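Local coordinates for protein prolyl-tRNA synthetase (Giardia lamblia ATCC 50803, PDB 3IAL) that probably catalyses the ATP-dependent joining of L-proline to its cognate tRNA, by way of a prolyl-adenylate intermediate, as a class II aminoacyl-tRNA synthetase, at residues Val292-Ile297 against Ala426-Lys431; Gln319-Lys324 against Arg371-Gly376; Asp330-Lys335 against Val413-Lys418; Arg391-Thr396 against Lys418-Ala423; Ala451-Glu454 against Leu459-Phe462. All blocks are in the same frame, centred on the assembly; numbering follows the deposited sequence.

Contact 1 (Val292-Ile297 against Ala426-Lys431); sequences VLPPLI and ARLKEK
The loop that leads from helix 276-285 to strand 302-307, between the class II core and the anticodon-binding domain, lies here against the long helix 416-438, where Val292 and Pro294 meet Leu428. Within 426-431, Leu428 makes the contact, its two methyls on different residues of the loop. CD2 of Leu428 comes to 3.5 Å from CG1 of Val292, tighter than usual for two methyl carbons, and the two side chains meet at a slant. The valine branch engaged is the one anti to its backbone N (chi1 172°). CD1 of Leu428 turns to the proline and lies 4.2 Å from both N and CA of Pro294 and 4.4 Å from its CG, so it rests on the start of the pyrrolidine ring and not against its far end alone. Around this apolar patch, Leu293 O accepts a hydrogen bond from Tyr424 OH, one turn earlier on the helix, and Pro294 also packs on His285. With no hydrogen bond or charge between the two segments, the contact depends on buried hydrocarbon and on close fit, and its specificity comes from shape.

Contact 2 (Gln319-Lys324 against Arg371-Gly376); sequences QQVLGK and RDLANG
Apolar contacts carry this meeting of two helices, and Leu373 supplies every one of them from its side, against Gln320, Val321 and Lys324. Its CG stands anti to the backbone N (chi1 179°), which extends the side chain across to helix 315-334 and parts its methyls over successive turns. CD2 of Leu373 lies 4.1 Å from CG2 of Val321 and 4.3 Å from CB of Gln320. CD1 of Leu373 goes to the aliphatic chain of Lys324, at 4.1 Å from both CG and CE; the bends at chi2 and chi3 fold the lysine chain back, so that CE as well as CG lies on this methyl. The polar backbone enters only as a surface, since CD2 of Leu373 sits 3.9 Å from O of Gln320, an oxygen already bonded to N of Lys324. No hydrogen bond or salt bridge joins the segments. Just past the end of the shorter helix, Gly376, with positive phi, is the C-prime residue of a Schellman motif that turns the chain into strand 377-382. Both helices belong to the anticodon-binding domain, and Ile395 packs on both Leu373 and Lys324, so helix 395-399 borders the contact where strand 391-394 ends.

Contact 3 (Asp330-Lys335 against Val413-Lys418); sequences DTLKSK and VKNVIK
A buried apolar contact joins the last turn of helix 315-334 and the residues that follow it, through Leu332 and Lys335, to the turn between strand 411-414 and the start of helix 416-438. Leu332 meets Ile417 nearly at a right angle. The CD2 methyl of Leu332 lies 3.7 Å from CG1 and 4.0 Å from CB of Ile417, touching the base of that side chain. The leucine CG is anti to the carbonyl carbon (chi1 -60°), and this swings the methyl over to the helix start. CD2 of Leu332 is also 4.3 Å from OD1 of Asn415, the N-cap residue. OD1 of Asn415 receives two weak capping bonds, from N of Ile417 at 2.8 Å and from N of Lys418, while ND2 of Asn415 is hydrogen-bonded to the carbonyl oxygens of Lys400 and Val398. Farther along, CG1 of Val413 rests 4.0 Å from O of Lys335. Leu332 also packs on Val340, and Ile417 on Val398. Buried as it is, the Asn415 amide has partners for both of its ends: the oxygen serves the new helix and the nitrogen holds carbonyls at the C-terminal end of helix 395-399 and just beyond it. The Leu332 methyl beside OD1 probably helps shield the capping bonds from solvent.

Contact 4 (Arg391-Thr396 against Lys418-Ala423); sequences RVIPIT and KDELDA
Bends at chi2 in both side chains, 90° in Arg391 and -67° in Glu420, bring a guanidinium from strand 391-394 and a carboxylate from helix 416-438 together although the nearest CA atoms, those of Arg391 and Glu420, are 9.6 Å apart. NE of Arg391 donates to OE1 of Glu420 at 2.9 Å, in a salt bridge whose N-H...O angle is 149°. The carboxylate oxygen is met on its syn side, though NE lies somewhat out of the carboxylate plane. Seen from the arginine, the oxygen sits at the edge of the guanidinium and a little off its plane, and the two flat groups stand steeply to each other. It is therefore a single-bond bridge through NE and not a two-pronged pairing: NH2 of Arg391 is 3.9 Å from OE1 of Glu420. CD of Arg391 lies 3.5 Å from OE1 of Glu420, so the aliphatic end of the chain also borders the acid. Beside the ion pair, CD1 of Ile393 just reaches CG of Glu420 at 4.5 Å, a loose apolar contact at the bent part of the glutamate.

NH1 of Arg391 has its own partner in O of Gln389, while NH2 comes close to NH1 of Arg427, which lies on helix 416-438 like Glu420. Glu420 on Arg391 and Asp384 on Arg427 probably offset the repulsion between the two guanidinium groups. The bridge thus ties the outermost strand of the five-stranded sheet to the helix through one directed N-H of a charged pair, a polar link where the neighbouring Ile393 contact is apolar.

Contact 5 (Ala451-Glu454 against Leu459-Phe462); sequences ACIE and LARF
Helix 446-455 and strand 459-464 approach most closely at Cys452 and Ala460, whose CA atoms are 6.6 Å apart, a short separation that the small residues at this point permit. Cys452 SG stands anti to its backbone N (chi1 173°), which carries the sulfur across to the strand, 4.1 Å from CB of Ala460. SG of Cys452 is also 4.3 Å from O of Leu459, too far for more than grazing contact. Ile453 joins from the next position on the helix: CD1 of Ile453 approaches CB of Ala460 at 4.5 Å, so this methyl is met by the sulfur and by the isoleucine tip. No hydrogen bond links the segments. Leu459 points its CB away from the helix, and its side chain packs on Tyr513 and Ala515 of strand 510-515. Cys452, Ile453, Leu459 and Ala460 are all buried. Ala460 is further covered by Ile449, about one turn back on the helix, while Cys452 reaches Thr441 and Cys443. The contact closes the beta-alpha-beta unit made by strand 440-442, helix 446-455 and strand 459-464 in the C-terminal prolyl-tRNA synthetase domain; the two strands pair in parallel, and strand 510-515 runs antiparallel along the other edge of 459-464.

Helix 416-438 is shared by contacts 3, 4 and 1, which follow one another along it from its start onward. Contacts 3 and 4 share Lys418 and have centres 10 Å apart, and contact 1 lies about 16 Å from contact 4, centre to centre. Contacts 2 and 3 both use helix 315-334, and contact 2 touches contact 4 through Gly376, Leu373 and Ile395. Contacts 2, 3 and 4 are all nested within the loop closed by contact 1, which joins this anticodon-binding region to the chain leaving the catalytic core. Contact 5 follows later in the chain, in the C-terminal domain, touching none of the others, its centre about 56 Å from that of contact 2.

Contact 1 (Val292-Ile297 against Ala426-Lys431)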
# COMPACT_ATOMS: atom_id res chain seq x y z
N VAL B 292 -7.24 7.26 22.14
CA VAL B 292 -6.63 6.20 22.93
C VAL B 292 -6.40 5.06 21.93
O VAL B 292 -7.31 4.31 21.62
CB VAL B 292 -7.59 5.74 24.06
CG1 VAL B 292 -7.06 4.51 24.77
CG2 VAL B 292 -7.85 6.90 25.05
N LEU B 293 -5.18 4.93 21.42
CA LEU B 293 -4.89 4.07 20.27
C LEU B 293 -4.43 2.67 20.67
O LEU B 293 -3.49 2.53 21.45
CB LEU B 293 -3.82 4.71 19.38
CG LEU B 293 -4.13 6.11 18.84
CD1 LEU B 293 -2.91 6.68 18.13
CD2 LEU B 293 -5.34 6.07 17.91
N PRO B 294 -5.06 1.63 20.11
CA PRO B 294 -4.46 0.31 20.18
C PRO B 294 -3.06 0.32 19.54
O PRO B 294 -2.83 1.10 18.60
CB PRO B 294 -5.41 -0.56 19.36
CG PRO B 294 -6.71 0.17 19.38
CD PRO B 294 -6.34 1.62 19.38
N PRO B 295 -2.13 -0.51 20.05
CA PRO B 295 -0.75 -0.53 19.55
C PRO B 295 -0.60 -0.66 18.03
O PRO B 295 0.26 0.02 17.45
CB PRO B 295 -0.13 -1.75 20.26
CG PRO B 295 -0.86 -1.83 21.54
CD PRO B 295 -2.27 -1.33 21.27
N LEU B 296 -1.41 -1.51 17.41
CA LEU B 296 -1.36 -1.71 15.95
C LEU B 296 -1.32 -0.39 15.18
O LEU B 296 -0.55 -0.24 14.24
CB LEU B 296 -2.58 -2.52 15.48
CG LEU B 296 -2.67 -2.74 13.96
CD1 LEU B 296 -1.56 -3.69 13.50
CD2 LEU B 296 -4.06 -3.25 13.53
N ILE B 297 -2.17 0.55 15.59
CA ILE B 297 -2.34 1.79 14.84
C ILE B 297 -1.73 3.02 15.51
O ILE B 297 -1.97 4.12 15.06
CB ILE B 297 -3.84 2.07 14.54
CG1 ILE B 297 -4.67 2.18 15.84
CG2 ILE B 297 -4.39 1.00 13.61
CD1 ILE B 297 -6.07 2.82 15.66
N ALA B 426 -5.52 -5.40 26.59
CA ALA B 426 -6.49 -6.23 27.29
C ALA B 426 -7.51 -5.39 28.08
O ALA B 426 -8.68 -5.77 28.14
CB ALA B 426 -5.79 -7.26 28.20
N ARG B 427 -7.08 -4.27 28.66
CA ARG B 427 -8.02 -3.34 29.30
C ARG B 427 -8.94 -2.65 28.27
O ARG B 427 -10.14 -2.52 28.51
CB ARG B 427 -7.31 -2.28 30.15
CG ARG B 427 -6.61 -2.83 31.39
CD ARG B 427 -6.05 -1.73 32.28
NE ARG B 427 -5.14 -0.82 31.59
CZ ARG B 427 -3.82 -0.97 31.48
NH1 ARG B 427 -3.20 -2.03 32.01
NH2 ARG B 427 -3.10 -0.06 30.83
N LEU B 428 -8.38 -2.21 27.15
CA LEU B 428 -9.19 -1.61 26.08
C LEU B 428 -10.25 -2.60 25.58
O LEU B 428 -11.43 -2.25 25.41
CB LEU B 428 -8.33 -1.15 24.90
CG LEU B 428 -7.33 0.00 25.09
CD1 LEU B 428 -6.67 0.32 23.74
CD2 LEU B 428 -7.96 1.26 25.68
N LYS B 429 -9.82 -3.85 25.37
CA LYS B 429 -10.67 -4.93 24.87
C LYS B 429 -11.84 -5.22 25.80
O LYS B 429 -12.99 -5.28 25.37
CB LYS B 429 -9.82 -6.20 24.70
CG LYS B 429 -10.37 -7.24 23.75
CD LYS B 429 -9.33 -8.35 23.58
CE LYS B 429 -9.87 -9.52 22.77
NZ LYS B 429 -10.94 -10.26 23.51
N GLU B 430 -11.52 -5.40 27.08
CA GLU B 430 -12.53 -5.68 28.10
C GLU B 430 -13.56 -4.54 28.18
O GLU B 430 -14.75 -4.79 28.31
CB GLU B 430 -11.85 -5.88 29.47
CG GLU B 430 -12.79 -6.30 30.61
CD GLU B 430 -13.50 -7.63 30.34
OE1 GLU B 430 -12.80 -8.65 30.11
OE2 GLU B 430 -14.75 -7.66 30.36
N LYS B 431 -13.08 -3.31 28.12
CA LYS B 431 -13.96 -2.14 28.19
C LYS B 431 -14.82 -2.02 26.91
O LYS B 431 -16.01 -1.71 26.99
CB LYS B 431 -13.13 -0.88 28.45
CG LYS B 431 -13.92 0.37 28.82
CD LYS B 431 -12.98 1.46 29.37
CE LYS B 431 -13.63 2.85 29.38
NZ LYS B 431 -13.52 3.56 28.06

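Contact 2 (Gln319-Lys324 against Arg371-Gly376)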
# COMPACT_ATOMS: atom_id res chain seq x y z
N GLN B 319 23.05 15.62 30.30
CA GLN B 319 23.67 14.65 29.39
C GLN B 319 23.47 13.21 29.85
O GLN B 319 23.25 12.32 29.03
CB GLN B 319 25.17 14.93 29.23
CG GLN B 319 25.51 16.16 28.39
CD GLN B 319 27.00 16.33 28.16
OE1 GLN B 319 27.72 15.36 27.90
NE2 GLN B 319 27.48 17.57 28.25
N GLN B 320 23.54 12.98 31.16
CA GLN B 320 23.34 11.64 31.72
C GLN B 320 21.88 11.19 31.58
O GLN B 320 21.61 10.04 31.27
CB GLN B 320 23.74 11.61 33.20
CG GLN B 320 25.23 11.85 33.45
CD GLN B 320 25.54 12.16 34.90
OE1 GLN B 320 24.80 11.77 35.80
NE2 GLN B 320 26.65 12.85 35.13
N VAL B 321 20.95 12.11 31.83
CA VAL B 321 19.53 11.81 31.68
C VAL B 321 19.23 11.55 30.22
O VAL B 321 18.68 10.51 29.88
CB VAL B 321 18.64 12.95 32.23
CG1 VAL B 321 17.19 12.78 31.80
CG2 VAL B 321 18.75 13.00 33.75
N LEU B 322 19.62 12.50 29.36
CA LEU B 322 19.41 12.37 27.92
C LEU B 322 20.12 11.14 27.36
O LEU B 322 19.60 10.47 26.47
CB LEU B 322 19.87 13.64 27.19
CG LEU B 322 19.04 14.91 27.46
CD1 LEU B 322 19.70 16.13 26.82
CD2 LEU B 322 17.61 14.77 26.96
N GLY B 323 21.30 10.82 27.90
CA GLY B 323 22.02 9.60 27.55
C GLY B 323 21.25 8.31 27.85
O GLY B 323 21.25 7.39 27.04
N LYS B 324 20.61 8.25 29.01
CA LYS B 324 19.86 7.05 29.40
C LYS B 324 18.55 6.93 28.63
O LYS B 324 18.14 5.83 28.27
CB LYS B 324 19.59 7.03 30.91
CG LYS B 324 19.03 5.70 31.44
CD LYS B 324 20.03 4.55 31.38
CE LYS B 324 21.21 4.77 32.32
NZ LYS B 324 22.03 3.53 32.45
N ARG B 371 16.44 12.83 39.41
CA ARG B 371 16.14 12.20 40.70
C ARG B 371 15.85 10.71 40.53
O ARG B 371 16.48 9.87 41.18
CB ARG B 371 14.97 12.89 41.38
CG ARG B 371 14.55 12.27 42.71
CD ARG B 371 13.51 13.11 43.44
NE ARG B 371 12.56 12.26 44.17
CZ ARG B 371 11.49 11.67 43.63
NH1 ARG B 371 11.20 11.81 42.34
NH2 ARG B 371 10.70 10.93 44.40
N ASP B 372 14.92 10.38 39.64
CA ASP B 372 14.54 8.99 39.41
C ASP B 372 15.71 8.15 38.86
O ASP B 372 15.84 6.97 39.21
CB ASP B 372 13.32 8.91 38.49
CG ASP B 372 12.06 9.46 39.14
OD1 ASP B 372 11.43 10.37 38.55
OD2 ASP B 372 11.71 9.01 40.25
N LEU B 373 16.54 8.76 38.02
CA LEU B 373 17.76 8.12 37.51
C LEU B 373 18.73 7.76 38.64
O LEU B 373 19.43 6.75 38.56
CB LEU B 373 18.46 9.02 36.50
CG LEU B 373 19.77 8.48 35.90
CD1 LEU B 373 19.54 7.13 35.22
CD2 LEU B 373 20.38 9.47 34.92
N ALA B 374 18.77 8.59 39.68
CA ALA B 374 19.59 8.33 40.87
C ALA B 374 19.07 7.12 41.63
O ALA B 374 19.85 6.32 42.15
CB ALA B 374 19.60 9.56 41.78
N ASN B 375 17.74 6.99 41.70
CA ASN B 375 17.10 5.83 42.34
C ASN B 375 16.96 4.62 41.41
O ASN B 375 16.46 3.58 41.82
CB ASN B 375 15.72 6.23 42.91
CG ASN B 375 15.82 7.17 44.10
OD1 ASN B 375 16.66 7.01 44.98
ND2 ASN B 375 14.93 8.17 44.13
N GLY B 376 17.41 4.75 40.16
CA GLY B 376 17.34 3.66 39.18
C GLY B 376 15.93 3.38 38.65
O GLY B 376 15.66 2.28 38.17

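Contact 3 (Asp330-Lys335 against Val413-Lys418)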
# COMPACT_ATOMS: atom_id res chain seq x y z
N ASP B 330 16.72 2.99 22.29
CA ASP B 330 17.42 2.05 21.41
C ASP B 330 17.04 0.59 21.71
O ASP B 330 16.83 -0.18 20.78
CB ASP B 330 18.94 2.23 21.49
CG ASP B 330 19.42 3.53 20.84
OD1 ASP B 330 18.72 4.06 19.95
OD2 ASP B 330 20.51 4.02 21.22
N THR B 331 16.95 0.24 22.99
CA THR B 331 16.47 -1.08 23.40
C THR B 331 15.03 -1.34 22.93
O THR B 331 14.74 -2.36 22.31
CB THR B 331 16.57 -1.25 24.92
OG1 THR B 331 17.94 -1.20 25.32
CG2 THR B 331 15.96 -2.57 25.38
N LEU B 332 14.13 -0.40 23.22
CA LEU B 332 12.72 -0.53 22.80
C LEU B 332 12.55 -0.65 21.28
O LEU B 332 11.69 -1.39 20.81
CB LEU B 332 11.88 0.62 23.34
CG LEU B 332 11.81 0.82 24.86
CD1 LEU B 332 10.80 1.91 25.17
CD2 LEU B 332 11.46 -0.47 25.60
N LYS B 333 13.37 0.07 20.51
CA LYS B 333 13.29 -0.00 19.05
C LYS B 333 13.96 -1.27 18.49
O LYS B 333 13.33 -2.05 17.77
CB LYS B 333 13.91 1.24 18.40
CG LYS B 333 13.07 2.50 18.55
CD LYS B 333 13.58 3.65 17.69
CE LYS B 333 14.87 4.23 18.24
NZ LYS B 333 15.24 5.50 17.55
N SER B 334 15.23 -1.47 18.85
CA SER B 334 16.05 -2.52 18.25
C SER B 334 15.66 -3.93 18.68
O SER B 334 15.60 -4.84 17.84
CB SER B 334 17.53 -2.27 18.55
OG SER B 334 17.87 -0.92 18.24
N LYS B 335 15.39 -4.12 19.97
CA LYS B 335 15.10 -5.46 20.51
C LYS B 335 13.62 -5.85 20.46
O LYS B 335 13.30 -7.03 20.37
CB LYS B 335 15.61 -5.59 21.96
CG LYS B 335 17.12 -5.77 22.09
CD LYS B 335 17.58 -7.15 21.63
CE LYS B 335 18.99 -7.47 22.13
NZ LYS B 335 19.67 -8.48 21.27
N VAL B 413 9.73 -12.74 22.20
CA VAL B 413 10.45 -11.75 23.00
C VAL B 413 9.58 -11.26 24.15
O VAL B 413 8.37 -11.08 23.97
CB VAL B 413 10.90 -10.56 22.13
CG1 VAL B 413 11.72 -9.58 22.95
CG2 VAL B 413 11.73 -11.06 20.95
N LYS B 414 10.18 -11.07 25.32
CA LYS B 414 9.45 -10.65 26.52
C LYS B 414 10.14 -9.46 27.20
O LYS B 414 11.36 -9.41 27.33
CB LYS B 414 9.35 -11.80 27.51
CG LYS B 414 8.43 -12.93 27.05
CD LYS B 414 8.43 -14.07 28.06
CE LYS B 414 7.63 -15.26 27.56
NZ LYS B 414 7.91 -16.48 28.35
N ASN B 415 9.32 -8.51 27.66
CA ASN B 415 9.81 -7.25 28.21
C ASN B 415 8.68 -6.53 28.94
O ASN B 415 7.52 -6.65 28.57
CB ASN B 415 10.36 -6.38 27.08
CG ASN B 415 10.69 -4.97 27.52
OD1 ASN B 415 9.90 -4.04 27.32
ND2 ASN B 415 11.86 -4.79 28.13
N VAL B 416 9.03 -5.77 29.98
CA VAL B 416 8.03 -5.10 30.79
C VAL B 416 7.21 -4.08 29.99
O VAL B 416 6.01 -4.00 30.16
CB VAL B 416 8.67 -4.44 32.06
CG1 VAL B 416 9.48 -3.21 31.69
CG2 VAL B 416 7.60 -4.10 33.09
N ILE B 417 7.85 -3.33 29.09
CA ILE B 417 7.13 -2.34 28.28
C ILE B 417 6.16 -3.06 27.33
O ILE B 417 5.01 -2.64 27.18
CB ILE B 417 8.08 -1.40 27.48
CG1 ILE B 417 9.05 -0.68 28.42
CG2 ILE B 417 7.27 -0.38 26.70
CD1 ILE B 417 8.40 -0.06 29.64
N LYS B 418 6.62 -4.14 26.71
CA LYS B 418 5.73 -5.02 25.96
C LYS B 418 4.57 -5.50 26.85
O LYS B 418 3.40 -5.35 26.48
CB LYS B 418 6.49 -6.21 25.36
CG LYS B 418 5.60 -7.31 24.81
CD LYS B 418 6.34 -8.24 23.86
CE LYS B 418 5.42 -9.37 23.37
NZ LYS B 418 5.04 -10.31 24.47

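Contact 4 (Arg391-Thr396 against Lys418-Ala423)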
# COMPACT_ATOMS: atom_id res chain seq x y z
N ARG B 391 3.09 3.74 36.85
CA ARG B 391 3.94 2.64 37.30
C ARG B 391 5.37 3.12 37.48
O ARG B 391 5.95 3.73 36.57
CB ARG B 391 3.93 1.48 36.29
CG ARG B 391 2.60 0.75 36.19
CD ARG B 391 1.68 1.34 35.13
NE ARG B 391 0.68 0.36 34.70
CZ ARG B 391 -0.60 0.34 35.05
NH1 ARG B 391 -1.12 1.28 35.83
NH2 ARG B 391 -1.39 -0.63 34.59
N VAL B 392 5.94 2.84 38.64
CA VAL B 392 7.35 3.03 38.87
C VAL B 392 8.04 1.72 38.51
O VAL B 392 7.78 0.68 39.12
CB VAL B 392 7.64 3.42 40.34
CG1 VAL B 392 9.13 3.56 40.58
CG2 VAL B 392 6.92 4.72 40.67
N ILE B 393 8.89 1.76 37.50
CA ILE B 393 9.59 0.58 37.01
C ILE B 393 11.07 0.90 37.01
O ILE B 393 11.47 1.94 36.48
CB ILE B 393 9.17 0.21 35.57
CG1 ILE B 393 7.65 0.20 35.42
CG2 ILE B 393 9.75 -1.15 35.18
CD1 ILE B 393 7.17 -0.42 34.11
N PRO B 394 11.89 0.02 37.62
CA PRO B 394 13.34 0.18 37.55
C PRO B 394 13.82 0.26 36.11
O PRO B 394 13.27 -0.42 35.25
CB PRO B 394 13.87 -1.09 38.23
CG PRO B 394 12.80 -1.46 39.19
CD PRO B 394 11.51 -1.07 38.53
N ILE B 395 14.84 1.08 35.84
CA ILE B 395 15.37 1.26 34.50
C ILE B 395 15.95 -0.05 33.99
O ILE B 395 15.78 -0.39 32.82
CB ILE B 395 16.43 2.38 34.43
CG1 ILE B 395 15.78 3.75 34.66
CG2 ILE B 395 17.13 2.39 33.06
CD1 ILE B 395 16.77 4.90 34.66
N THR B 396 16.64 -0.77 34.87
CA THR B 396 17.20 -2.09 34.55
C THR B 396 16.12 -3.05 34.04
O THR B 396 16.33 -3.74 33.04
CB THR B 396 17.90 -2.71 35.78
OG1 THR B 396 16.97 -2.81 36.86
CG2 THR B 396 19.11 -1.87 36.21
N LYS B 418 6.62 -4.14 26.71
CA LYS B 418 5.73 -5.02 25.96
C LYS B 418 4.57 -5.50 26.85
O LYS B 418 3.40 -5.35 26.48
CB LYS B 418 6.49 -6.21 25.36
CG LYS B 418 5.60 -7.31 24.81
CD LYS B 418 6.34 -8.24 23.86
CE LYS B 418 5.42 -9.37 23.37
NZ LYS B 418 5.04 -10.31 24.47
N ASP B 419 4.88 -6.05 28.03
CA ASP B 419 3.83 -6.49 28.98
C ASP B 419 2.81 -5.38 29.24
O ASP B 419 1.61 -5.64 29.31
CB ASP B 419 4.42 -6.93 30.32
CG ASP B 419 5.28 -8.18 30.22
OD1 ASP B 419 4.93 -9.10 29.46
OD2 ASP B 419 6.30 -8.25 30.91
N GLU B 420 3.30 -4.15 29.39
CA GLU B 420 2.43 -3.00 29.63
C GLU B 420 1.54 -2.69 28.43
O GLU B 420 0.37 -2.33 28.60
CB GLU B 420 3.25 -1.76 30.02
CG GLU B 420 3.84 -1.82 31.42
CD GLU B 420 2.79 -1.77 32.51
OE1 GLU B 420 1.88 -0.92 32.45
OE2 GLU B 420 2.87 -2.59 33.45
N LEU B 421 2.09 -2.82 27.22
CA LEU B 421 1.29 -2.64 26.01
C LEU B 421 0.21 -3.72 25.90
O LEU B 421 -0.94 -3.41 25.59
CB LEU B 421 2.16 -2.64 24.75
CG LEU B 421 2.96 -1.37 24.48
CD1 LEU B 421 3.93 -1.61 23.33
CD2 LEU B 421 2.03 -0.19 24.20
N ASP B 422 0.58 -4.97 26.17
CA ASP B 422 -0.36 -6.09 26.17
C ASP B 422 -1.46 -5.94 27.22
O ASP B 422 -2.62 -6.27 26.95
CB ASP B 422 0.37 -7.42 26.40
CG ASP B 422 1.24 -7.82 25.23
OD1 ASP B 422 1.04 -7.29 24.12
OD2 ASP B 422 2.14 -8.66 25.43
N ALA B 423 -1.09 -5.47 28.41
CA ALA B 423 -2.08 -5.25 29.47
C ALA B 423 -3.01 -4.10 29.09
O ALA B 423 -4.21 -4.13 29.36
CB ALA B 423 -1.40 -4.99 30.81

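Contact 5 (Ala451-Glu454 against Leu459-Phe462)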
# COMPACT_ATOMS: atom_id res chain seq x y z
N ALA B 451 -38.71 1.93 22.68
CA ALA B 451 -38.17 2.60 23.88
C ALA B 451 -36.66 2.39 24.00
O ALA B 451 -35.95 3.28 24.45
CB ALA B 451 -38.87 2.11 25.14
N CYS B 452 -36.19 1.21 23.58
CA CYS B 452 -34.76 0.90 23.60
C CYS B 452 -34.02 1.81 22.63
O CYS B 452 -33.06 2.49 23.01
CB CYS B 452 -34.52 -0.56 23.23
SG CYS B 452 -32.78 -0.99 23.03
N ILE B 453 -34.47 1.82 21.39
CA ILE B 453 -33.91 2.67 20.34
C ILE B 453 -33.86 4.14 20.78
O ILE B 453 -32.81 4.78 20.67
CB ILE B 453 -34.70 2.53 19.02
CG1 ILE B 453 -34.50 1.13 18.42
CG2 ILE B 453 -34.28 3.59 18.01
CD1 ILE B 453 -33.04 0.70 18.25
N GLU B 454 -34.97 4.65 21.31
CA GLU B 454 -35.07 6.05 21.69
C GLU B 454 -34.25 6.41 22.94
O GLU B 454 -33.55 7.42 22.94
CB GLU B 454 -36.54 6.45 21.92
CG GLU B 454 -37.38 6.52 20.65
CD GLU B 454 -38.82 6.96 20.91
OE1 GLU B 454 -39.29 6.87 22.06
OE2 GLU B 454 -39.49 7.40 19.95
N LEU B 459 -28.29 -2.03 19.87
CA LEU B 459 -29.05 -3.06 19.17
C LEU B 459 -30.22 -3.53 20.05
O LEU B 459 -30.05 -3.74 21.25
CB LEU B 459 -28.14 -4.23 18.82
CG LEU B 459 -27.06 -3.91 17.77
CD1 LEU B 459 -25.77 -4.74 17.99
CD2 LEU B 459 -27.61 -4.11 16.36
N ALA B 460 -31.39 -3.65 19.44
CA ALA B 460 -32.57 -4.24 20.08
C ALA B 460 -32.76 -5.63 19.51
O ALA B 460 -32.99 -5.80 18.31
CB ALA B 460 -33.81 -3.39 19.83
N ARG B 461 -32.66 -6.63 20.39
CA ARG B 461 -32.71 -8.03 20.01
C ARG B 461 -34.08 -8.59 20.38
O ARG B 461 -34.57 -8.36 21.47
CB ARG B 461 -31.61 -8.79 20.74
CG ARG B 461 -31.45 -10.25 20.34
CD ARG B 461 -30.30 -10.84 21.11
NE ARG B 461 -30.12 -12.27 20.88
CZ ARG B 461 -30.69 -13.24 21.60
NH1 ARG B 461 -31.52 -12.95 22.60
NH2 ARG B 461 -30.44 -14.51 21.31
N PHE B 462 -34.72 -9.29 19.45
CA PHE B 462 -36.08 -9.76 19.67
C PHE B 462 -36.39 -11.00 18.84
O PHE B 462 -35.97 -11.10 17.69
CB PHE B 462 -37.09 -8.65 19.36
CG PHE B 462 -37.06 -8.15 17.92
CD1 PHE B 462 -37.96 -8.63 16.98
CD2 PHE B 462 -36.17 -7.16 17.54
CE1 PHE B 462 -37.94 -8.16 15.67
CE2 PHE B 462 -36.16 -6.68 16.23
CZ PHE B 462 -37.04 -7.18 15.30